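Local coordinates for tRNA nucleotidyl transferase-related protein (Thermotoga maritima, PDB 3H38) that probably adds the CCA end to tRNA as a class II nucleotidyltransferase, this chain being the C-terminal part of a longer protein, which carries the nucleotidyltransferase domain, at residues 380-383 / 384-387. Residues are numbered along the deposited sequence; the frame is centred on the assembly and turned at random.
Sequences GEYL and IRKG
Glu381 and Arg385 are joined through their backbones by a single helical turn: Arg385 N gives its hydrogen to Glu381 O at 2.8 Å, with an N-H...O angle of 148°. The same oxygen also takes a weak i to i+3 bond from Ile384 N at 3.1 Å, while Ile384 N divides its hydrogen between this oxygen and Gly380 O, the latter bond weak as well. The turn thus mixes alpha-helical and 3-10 bonding and is only weakly bonded. The chain then leaves the helical path at Lys386, the centre of an inverse gamma turn, and Gly387 follows with a positive phi of 142°.

On the outer side the side chains of Tyr382, Arg385 and Lys386 gather. The lysine chain, bent at chi2 and again at chi4 (61°), runs back along the Tyr382 carbonyl, with Lys386 CG and CE both close to Tyr382 O, CE at 3.0 Å. This brings Lys386 CE to the edge of the Tyr382 ring, 3.7 Å from Tyr382 CD1, and Lys386 NZ to 3.1 Å from Tyr382 O. The two side chains cross at about a right angle. Arg385 is bent at chi2 and chi3, and its guanidinium has Tyr382 CE2 over one face and Glu381 CB at its edge, with Arg385 NH1 3.9 Å from that CB. The Glu381 carboxylate turns elsewhere, Glu381 OE1 staying 6.2 Å from Arg385 NH1, so any attraction between these charges acts at a distance.

Ile384 is the buried member of the turn. It packs against Ile394, Val397 and Leu398, and Ile394 also meets Arg385, joining the turn to helix 392-407 near the C-terminal end of the chain, away from the nucleotide and magnesium sites.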
ATOM      1  N   GLY A 380     -19.281 -37.734   8.601  1.00 88.92           N
ATOM      2  CA  GLY A 380     -19.503 -36.719   9.604  1.00 80.15           C
ATOM      3  C   GLY A 380     -19.196 -37.353  10.945  1.00 81.49           C
ATOM      4  O   GLY A 380     -18.903 -38.549  11.033  1.00 81.81           O
ATOM      5  N   GLU A 381     -19.247 -36.543  11.993  1.00 84.25           N
ATOM      6  CA  GLU A 381     -19.263 -37.032  13.364  1.00 82.98           C
ATOM      7  C   GLU A 381     -20.492 -37.933  13.513  1.00 75.30           C
ATOM      8  O   GLU A 381     -20.492 -38.943  14.229  1.00 61.13           O
ATOM      9  CB  GLU A 381     -19.378 -35.846  14.333  1.00 93.03           C
ATOM     10  CG  GLU A 381     -18.292 -34.758  14.188  1.00100.54           C
ATOM     11  CD  GLU A 381     -18.506 -33.822  12.995  1.00106.72           C
ATOM     12  OE1 GLU A 381     -18.855 -32.639  13.218  1.00111.96           O
ATOM     13  OE2 GLU A 381     -18.321 -34.261  11.838  1.00105.52           O
ATOM     14  N   TYR A 382     -21.550 -37.548  12.810  1.00 78.69           N
ATOM     15  CA  TYR A 382     -22.793 -38.295  12.837  1.00 75.38           C
ATOM     16  C   TYR A 382     -22.838 -39.537  11.941  1.00 80.07           C
ATOM     17  O   TYR A 382     -23.714 -40.386  12.112  1.00 82.79           O
ATOM     18  CB  TYR A 382     -24.004 -37.366  12.644  1.00 74.36           C
ATOM     19  CG  TYR A 382     -24.694 -37.198  13.955  1.00 79.34           C
ATOM     20  CD1 TYR A 382     -25.546 -38.182  14.420  1.00 87.41           C
ATOM     21  CD2 TYR A 382     -24.422 -36.116  14.783  1.00 85.81           C
ATOM     22  CE1 TYR A 382     -26.154 -38.078  15.643  1.00 91.66           C
ATOM     23  CE2 TYR A 382     -25.036 -36.001  16.019  1.00 90.55           C
ATOM     24  CZ  TYR A 382     -25.900 -36.997  16.437  1.00 94.55           C
ATOM     25  OH  TYR A 382     -26.529 -36.932  17.655  1.00 99.34           O
ATOM     26  N   LEU A 383     -21.897 -39.663  11.008  1.00 79.84           N
ATOM     27  CA  LEU A 383     -21.746 -40.929  10.305  1.00 80.28           C
ATOM     28  C   LEU A 383     -21.065 -41.868  11.284  1.00 85.38           C
ATOM     29  O   LEU A 383     -21.200 -43.093  11.207  1.00 89.91           O
ATOM     30  CB  LEU A 383     -20.913 -40.783   9.029  1.00 76.85           C
ATOM     31  CG  LEU A 383     -21.227 -41.816   7.927  1.00 75.15           C
ATOM     32  CD1 LEU A 383     -20.679 -43.215   8.209  1.00 54.29           C
ATOM     33  CD2 LEU A 383     -22.740 -41.873   7.678  1.00 78.41           C
ATOM     34  N   ILE A 384     -20.346 -41.269  12.227  1.00 80.87           N
ATOM     35  CA  ILE A 384     -19.593 -42.025  13.213  1.00 77.80           C
ATOM     36  C   ILE A 384     -20.450 -42.467  14.398  1.00 72.36           C
ATOM     37  O   ILE A 384     -20.338 -43.612  14.845  1.00 72.28           O
ATOM     38  CB  ILE A 384     -18.347 -41.246  13.700  1.00 86.31           C
ATOM     39  CG1 ILE A 384     -17.254 -41.257  12.624  1.00 89.02           C
ATOM     40  CG2 ILE A 384     -17.813 -41.846  14.987  1.00 90.13           C
ATOM     41  CD1 ILE A 384     -15.882 -40.851  13.130  1.00 86.16           C
ATOM     42  N   ARG A 385     -21.305 -41.578  14.906  1.00 64.23           N
ATOM     43  CA  ARG A 385     -22.176 -41.943  16.022  1.00 70.43           C
ATOM     44  C   ARG A 385     -23.076 -43.161  15.722  1.00 76.67           C
ATOM     45  O   ARG A 385     -23.672 -43.739  16.634  1.00 76.32           O
ATOM     46  CB  ARG A 385     -22.999 -40.745  16.524  1.00 70.83           C
ATOM     47  CG  ARG A 385     -22.547 -40.168  17.872  1.00 66.80           C
ATOM     48  CD  ARG A 385     -21.712 -38.901  17.743  1.00 83.18           C
ATOM     49  NE  ARG A 385     -22.121 -37.911  18.753  1.00105.35           N
ATOM     50  CZ  ARG A 385     -21.757 -36.627  18.777  1.00109.74           C
ATOM     51  NH1 ARG A 385     -20.946 -36.134  17.844  1.00109.66           N
ATOM     52  NH2 ARG A 385     -22.209 -35.829  19.745  1.00106.63           N
ATOM     53  N   LYS A 386     -23.162 -43.557  14.455  1.00 80.31           N
ATOM     54  CA  LYS A 386     -23.792 -44.830  14.104  1.00 89.35           C
ATOM     55  C   LYS A 386     -22.745 -45.957  14.179  1.00 96.75           C
ATOM     56  O   LYS A 386     -22.321 -46.503  13.156  1.00 95.16           O
ATOM     57  CB  LYS A 386     -24.425 -44.765  12.708  1.00 89.79           C
ATOM     58  CG  LYS A 386     -24.924 -43.370  12.296  1.00 88.16           C
ATOM     59  CD  LYS A 386     -26.162 -42.905  13.087  1.00 80.17           C
ATOM     60  CE  LYS A 386     -26.425 -41.398  12.921  1.00 67.68           C
ATOM     61  NZ  LYS A 386     -26.689 -40.924  11.516  1.00 57.30           N
ATOM     62  N   GLY A 387     -22.322 -46.281  15.400  1.00 99.87           N
ATOM     63  CA  GLY A 387     -21.306 -47.296  15.629  1.00 98.55           C
ATOM     64  C   GLY A 387     -20.344 -46.959  16.760  1.00 99.16           C
ATOM     65  O   GLY A 387     -19.630 -47.840  17.248  1.00100.90           O
TER